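PDB 2WAN: pullulanase from Bacillus acidopullulyticus, which hydrolyses the alpha-1,6 glucosidic linkages of pullulan and related branched starch polysaccharides. Local coordinates for residues 335-347 against 373-385. Residues are numbered along the deposited sequence; the frame is centred on the assembly and turned at random. Where two conformers were deposited one is given.
Sequences TASNVQLLLYNSE and LENWYYLYQVTVN. With SO4 (sulfate ion), chain K.
At one end of this strand pair W376 lies across the chain of N345, whose CB sits over one face of the indole, 3.6 Å from the centroid of the W376 six-membered ring and 14° off its normal: a CH-pi contact. At the edge of the ring NE1 donates to a sulfate ion, probably picked up from the crystallisation liquor, W376 NE1 to O4 2.7 Å. Were W376 replaced by alanine, N345 CB would probably lose the aromatic face it rests on, and the sulfate the indole N-H. Next along, Y377 carries its ring under E347, CA of E347 lying 4.0 Å from the Y377 centroid. With CG anti to the backbone N (chi1 -166°), the E347 chain runs extended over the phenol, and a water joins E347 OE2 to Y377 OH; OE2 also takes the N-H of V401. On the same face Y344 leans on L379, its OH 3.5 Å from L379 CD1, while R405 makes a cation-pi contact with the Y344 ring. The opposite face is more apolar: CD1 of L341 reaches CD2 of Y378 at 3.6 Å, and the hydroxyls of Y378 and Y380 both bond D393 OD2. Between these antiparallel strands, paired N-H...O bonds link Y344 with Y377, L342 with L379 and Q340 with Q381, the Q381 N to Q340 O bond 2.8 Å long and nearly straight at 178°. At the far end the ladder slips: S337 N bonds T383 O at 2.8 Å, and T383 N returns to N338 O. S337 and N338 thus both face T383, a classic beta bulge in an antiparallel pair of the beta-sandwich of a family 48 carbohydrate-binding module.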
loop_
_atom_site.group_PDB
_atom_site.type_symbol
_atom_site.label_atom_id
_atom_site.label_comp_id
_atom_site.label_asym_id
_atom_site.label_seq_id
_atom_site.Cartn_x
_atom_site.Cartn_y
_atom_site.Cartn_z
ATOM N N THR A 335 -24.278 7.034 -12.735
ATOM C CA THR A 335 -25.288 7.944 -12.180
ATOM C C THR A 335 -25.555 9.173 -13.060
ATOM O O THR A 335 -26.441 9.982 -12.765
ATOM C CB THR A 335 -24.910 8.407 -10.772
ATOM O OG1 THR A 335 -23.729 9.208 -10.847
ATOM C CG2 THR A 335 -24.682 7.210 -9.849
ATOM N N ALA A 336 -24.798 9.316 -14.147
ATOM C CA ALA A 336 -24.959 10.478 -15.021
ATOM C C ALA A 336 -26.286 10.433 -15.786
ATOM O O ALA A 336 -26.745 9.362 -16.180
ATOM C CB ALA A 336 -23.786 10.593 -15.999
ATOM N N SER A 337 -26.892 11.606 -15.975
ATOM C CA SER A 337 -28.067 11.732 -16.854
ATOM C C SER A 337 -27.642 11.982 -18.303
ATOM O O SER A 337 -28.380 11.662 -19.246
ATOM C CB SER A 337 -28.990 12.854 -16.370
ATOM O OG SER A 337 -28.349 14.119 -16.388
ATOM N N ASN A 338 -26.453 12.559 -18.469
ATOM C CA ASN A 338 -25.893 12.824 -19.787
ATOM C C ASN A 338 -24.374 12.848 -19.743
ATOM O O ASN A 338 -23.792 13.346 -18.774
ATOM C CB ASN A 338 -26.388 14.170 -20.322
ATOM C CG ASN A 338 -26.221 14.289 -21.824
ATOM O OD1 ASN A 338 -26.095 13.291 -22.523
ATOM N ND2 ASN A 338 -26.214 15.520 -22.323
ATOM N N VAL A 339 -23.748 12.311 -20.790
ATOM C CA VAL A 339 -22.301 12.476 -20.998
ATOM C C VAL A 339 -22.040 12.906 -22.440
ATOM O O VAL A 339 -22.522 12.271 -23.379
ATOM C CB VAL A 339 -21.483 11.191 -20.680
ATOM C CG1 VAL A 339 -19.981 11.469 -20.832
ATOM C CG2 VAL A 339 -21.762 10.672 -19.270
ATOM N N GLN A 340 -21.301 13.998 -22.604
ATOM C CA GLN A 340 -20.867 14.429 -23.925
ATOM C C GLN A 340 -19.343 14.373 -24.042
ATOM O O GLN A 340 -18.624 14.546 -23.045
ATOM C CB GLN A 340 -21.354 15.846 -24.193
ATOM C CG GLN A 340 -22.874 15.946 -24.161
ATOM C CD GLN A 340 -23.376 17.188 -24.863
ATOM O OE1 GLN A 340 -23.807 18.140 -24.220
ATOM N NE2 GLN A 340 -23.307 17.186 -26.189
ATOM N N LEU A 341 -18.877 14.125 -25.263
ATOM C CA LEU A 341 -17.453 14.201 -25.609
ATOM C C LEU A 341 -17.129 15.593 -26.149
ATOM O O LEU A 341 -17.776 16.057 -27.102
ATOM C CB LEU A 341 -17.117 13.126 -26.663
ATOM C CG LEU A 341 -15.688 13.078 -27.224
ATOM C CD1 LEU A 341 -14.707 12.608 -26.131
ATOM C CD2 LEU A 341 -15.621 12.151 -28.434
ATOM N N LEU A 342 -16.121 16.242 -25.558
ATOM C CA LEU A 342 -15.635 17.535 -26.034
ATOM C C LEU A 342 -14.289 17.306 -26.702
ATOM O O LEU A 342 -13.352 16.816 -26.066
ATOM C CB LEU A 342 -15.497 18.558 -24.890
ATOM C CG LEU A 342 -16.723 18.749 -23.977
ATOM C CD1 LEU A 342 -16.472 19.837 -22.923
ATOM C CD2 LEU A 342 -17.923 19.110 -24.815
ATOM N N LEU A 343 -14.229 17.617 -27.995
ATOM C CA LEU A 343 -13.024 17.445 -28.814
ATOM C C LEU A 343 -12.414 18.791 -29.150
ATOM O O LEU A 343 -13.140 19.718 -29.532
ATOM C CB LEU A 343 -13.364 16.703 -30.124
ATOM C CG LEU A 343 -13.613 15.200 -30.016
ATOM C CD1 LEU A 343 -14.029 14.632 -31.374
ATOM C CD2 LEU A 343 -12.392 14.435 -29.482
ATOM N N TYR A 344 -11.086 18.885 -29.028
ATOM C CA TYR A 344 -10.325 20.107 -29.286
ATOM C C TYR A 344 -9.180 19.801 -30.261
ATOM O O TYR A 344 -8.366 18.893 -30.028
ATOM C CB TYR A 344 -9.721 20.673 -27.995
ATOM C CG TYR A 344 -10.710 20.906 -26.850
ATOM C CD1 TYR A 344 -11.187 22.185 -26.567
ATOM C CD2 TYR A 344 -11.140 19.841 -26.042
ATOM C CE1 TYR A 344 -12.080 22.405 -25.492
ATOM C CE2 TYR A 344 -12.039 20.047 -24.982
ATOM C CZ TYR A 344 -12.506 21.327 -24.723
ATOM O OH TYR A 344 -13.387 21.518 -23.680
ATOM N N ASN A 345 -9.108 20.570 -31.343
ATOM C CA ASN A 345 -8.006 20.429 -32.299
ATOM C C ASN A 345 -6.787 21.286 -31.952
ATOM O O ASN A 345 -5.905 21.513 -32.788
ATOM C CB ASN A 345 -8.517 20.711 -33.723
ATOM C CG ASN A 345 -8.916 22.157 -33.927
ATOM O OD1 ASN A 345 -8.774 22.995 -33.033
ATOM N ND2 ASN A 345 -9.421 22.460 -35.122
ATOM N N SER A 346 -6.756 21.772 -30.715
ATOM C CA SER A 346 -5.618 22.512 -30.185
ATOM C C SER A 346 -5.528 22.326 -28.673
ATOM O O SER A 346 -6.491 21.955 -28.010
ATOM C CB SER A 346 -5.690 24.010 -30.531
ATOM O OG SER A 346 -6.576 24.711 -29.659
ATOM N N GLU A 347 -4.350 22.589 -28.141
ATOM C CA GLU A 347 -4.102 22.413 -26.725
ATOM C C GLU A 347 -4.815 23.443 -25.823
ATOM O O GLU A 347 -5.202 23.114 -24.703
ATOM C CB GLU A 347 -2.591 22.407 -26.497
ATOM C CG GLU A 347 -2.141 21.917 -25.133
ATOM C CD GLU A 347 -0.653 21.596 -25.092
ATOM O OE1 GLU A 347 0.113 22.124 -25.919
ATOM O OE2 GLU A 347 -0.246 20.807 -24.229
ATOM N N LEU A 373 -7.813 11.045 -35.213
ATOM C CA LEU A 373 -7.793 11.976 -34.084
ATOM C C LEU A 373 -6.412 12.049 -33.416
ATOM O O LEU A 373 -6.279 12.527 -32.287
ATOM C CB LEU A 373 -8.874 11.614 -33.051
ATOM C CG LEU A 373 -10.325 12.026 -33.338
ATOM C CD1 LEU A 373 -10.901 11.240 -34.501
ATOM C CD2 LEU A 373 -11.197 11.846 -32.109
ATOM N N GLU A 374 -5.366 11.604 -34.112
ATOM C CA GLU A 374 -4.024 11.700 -33.522
ATOM C C GLU A 374 -3.673 13.145 -33.140
ATOM O O GLU A 374 -3.827 14.072 -33.940
ATOM C CB GLU A 374 -2.937 11.105 -34.443
ATOM C CG GLU A 374 -1.527 11.115 -33.820
ATOM C CD GLU A 374 -0.487 10.404 -34.658
ATOM O OE1 GLU A 374 -0.750 10.127 -35.841
ATOM O OE2 GLU A 374 0.606 10.137 -34.125
ATOM N N ASN A 375 -3.194 13.310 -31.907
ATOM C CA ASN A 375 -2.775 14.602 -31.352
ATOM C C ASN A 375 -3.904 15.562 -31.044
ATOM O O ASN A 375 -3.649 16.727 -30.739
ATOM C CB ASN A 375 -1.712 15.287 -32.231
ATOM C CG ASN A 375 -0.482 14.425 -32.419
ATOM O OD1 ASN A 375 -0.117 13.645 -31.542
ATOM N ND2 ASN A 375 0.144 14.540 -33.582
ATOM N N TRP A 376 -5.145 15.059 -31.078
ATOM C CA TRP A 376 -6.315 15.838 -30.650
ATOM C C TRP A 376 -6.439 15.781 -29.121
ATOM O O TRP A 376 -5.896 14.868 -28.480
ATOM C CB TRP A 376 -7.596 15.282 -31.280
ATOM C CG TRP A 376 -7.811 15.750 -32.680
ATOM C CD1 TRP A 376 -7.016 15.490 -33.769
ATOM C CD2 TRP A 376 -8.902 16.548 -33.157
ATOM N NE1 TRP A 376 -7.541 16.094 -34.895
ATOM C CE2 TRP A 376 -8.696 16.749 -34.547
ATOM C CE3 TRP A 376 -10.029 17.123 -32.543
ATOM C CZ2 TRP A 376 -9.579 17.498 -35.335
ATOM C CZ3 TRP A 376 -10.909 17.871 -33.329
ATOM C CH2 TRP A 376 -10.678 18.044 -34.714
ATOM N N TYR A 377 -7.156 16.748 -28.546
ATOM C CA TYR A 377 -7.372 16.793 -27.098
ATOM C C TYR A 377 -8.847 16.582 -26.789
ATOM O O TYR A 377 -9.719 16.851 -27.633
ATOM C CB TYR A 377 -6.868 18.117 -26.502
ATOM C CG TYR A 377 -5.371 18.299 -26.665
ATOM C CD1 TYR A 377 -4.825 18.847 -27.847
ATOM C CD2 TYR A 377 -4.492 17.888 -25.661
ATOM C CE1 TYR A 377 -3.446 19.007 -28.003
ATOM C CE2 TYR A 377 -3.106 18.037 -25.815
ATOM C CZ TYR A 377 -2.589 18.599 -26.979
ATOM O OH TYR A 377 -1.216 18.746 -27.108
ATOM N N TYR A 378 -9.147 16.084 -25.594
ATOM C CA TYR A 378 -10.548 15.859 -25.260
ATOM C C TYR A 378 -10.845 15.917 -23.771
ATOM O O TYR A 378 -9.947 15.826 -22.914
ATOM C CB TYR A 378 -11.053 14.519 -25.815
ATOM C CG TYR A 378 -10.603 13.238 -25.089
ATOM C CD1 TYR A 378 -9.278 12.796 -25.160
ATOM C CD2 TYR A 378 -11.526 12.457 -24.370
ATOM C CE1 TYR A 378 -8.876 11.618 -24.526
ATOM C CE2 TYR A 378 -11.135 11.265 -23.729
ATOM C CZ TYR A 378 -9.810 10.855 -23.824
ATOM O OH TYR A 378 -9.402 9.693 -23.241
ATOM N N LEU A 379 -12.127 16.118 -23.495
ATOM C CA LEU A 379 -12.673 16.066 -22.143
ATOM C C LEU A 379 -14.015 15.376 -22.216
ATOM O O LEU A 379 -14.660 15.352 -23.293
ATOM C CB LEU A 379 -12.903 17.474 -21.595
ATOM C CG LEU A 379 -11.681 18.304 -21.191
ATOM C CD1 LEU A 379 -12.063 19.754 -20.925
ATOM C CD2 LEU A 379 -10.989 17.673 -19.967
ATOM N N TYR A 380 -14.441 14.810 -21.083
ATOM C CA TYR A 380 -15.851 14.400 -20.904
ATOM C C TYR A 380 -16.628 15.481 -20.175
ATOM O O TYR A 380 -16.153 16.056 -19.203
ATOM C CB TYR A 380 -15.972 13.068 -20.133
ATOM C CG TYR A 380 -15.303 11.893 -20.817
ATOM C CD1 TYR A 380 -15.629 11.541 -22.136
ATOM C CD2 TYR A 380 -14.365 11.106 -20.137
ATOM C CE1 TYR A 380 -15.018 10.455 -22.764
ATOM C CE2 TYR A 380 -13.773 10.004 -20.748
ATOM C CZ TYR A 380 -14.087 9.699 -22.066
ATOM O OH TYR A 380 -13.491 8.629 -22.683
ATOM N N GLN A 381 -17.838 15.749 -20.660
ATOM C CA GLN A 381 -18.741 16.664 -19.991
ATOM C C GLN A 381 -19.864 15.829 -19.377
ATOM O O GLN A 381 -20.629 15.163 -20.085
ATOM C CB GLN A 381 -19.257 17.707 -20.977
ATOM C CG GLN A 381 -20.141 18.777 -20.315
ATOM C CD GLN A 381 -20.594 19.836 -21.303
ATOM O OE1 GLN A 381 -20.088 20.951 -21.303
ATOM N NE2 GLN A 381 -21.529 19.477 -22.166
ATOM N N VAL A 382 -19.912 15.821 -18.050
ATOM C CA VAL A 382 -20.743 14.870 -17.322
ATOM C C VAL A 382 -21.788 15.609 -16.509
ATOM O O VAL A 382 -21.450 16.452 -15.671
ATOM C CB VAL A 382 -19.893 13.987 -16.353
ATOM C CG1 VAL A 382 -20.768 12.963 -15.659
ATOM C CG2 VAL A 382 -18.753 13.280 -17.107
ATOM N N THR A 383 -23.056 15.283 -16.770
ATOM C CA THR A 383 -24.175 15.827 -16.014
ATOM C C THR A 383 -24.640 14.788 -14.999
ATOM O O THR A 383 -25.073 13.694 -15.373
ATOM C CB THR A 383 -25.348 16.243 -16.943
ATOM O OG1 THR A 383 -24.872 17.209 -17.899
ATOM C CG2 THR A 383 -26.490 16.848 -16.115
ATOM N N VAL A 384 -24.534 15.123 -13.719
ATOM C CA VAL A 384 -25.037 14.257 -12.662
ATOM C C VAL A 384 -26.049 15.011 -11.825
ATOM O O VAL A 384 -25.710 16.014 -11.195
ATOM C CB VAL A 384 -23.907 13.752 -11.742
ATOM C CG1 VAL A 384 -24.497 13.066 -10.521
ATOM C CG2 VAL A 384 -22.998 12.797 -12.495
ATOM N N ASN A 385 -27.286 14.521 -11.822
ATOM C CA ASN A 385 -28.365 15.163 -11.088
ATOM C C ASN A 385 -28.403 16.657 -11.392
ATOM O O ASN A 385 -28.633 17.067 -12.531
ATOM C CB ASN A 385 -28.190 14.920 -9.591
ATOM C CG ASN A 385 -29.487 15.026 -8.829
ATOM O OD1 ASN A 385 -30.546 15.229 -9.419
ATOM N ND2 ASN A 385 -29.415 14.874 -7.509
HETATM S S SO4 K . -6.616 16.629 -38.716
HETATM O O1 SO4 K . -6.454 15.298 -39.305
HETATM O O2 SO4 K . -8.027 17.008 -38.825
HETATM O O3 SO4 K . -5.773 17.586 -39.416
HETATM O O4 SO4 K . -6.264 16.534 -37.286
HETATM O O HOH W 1 -28.054 12.199 -13.135
HETATM O O HOH W 2 -26.763 17.761 -20.176
HETATM O O HOH W 3 0.394 18.278 -24.892
#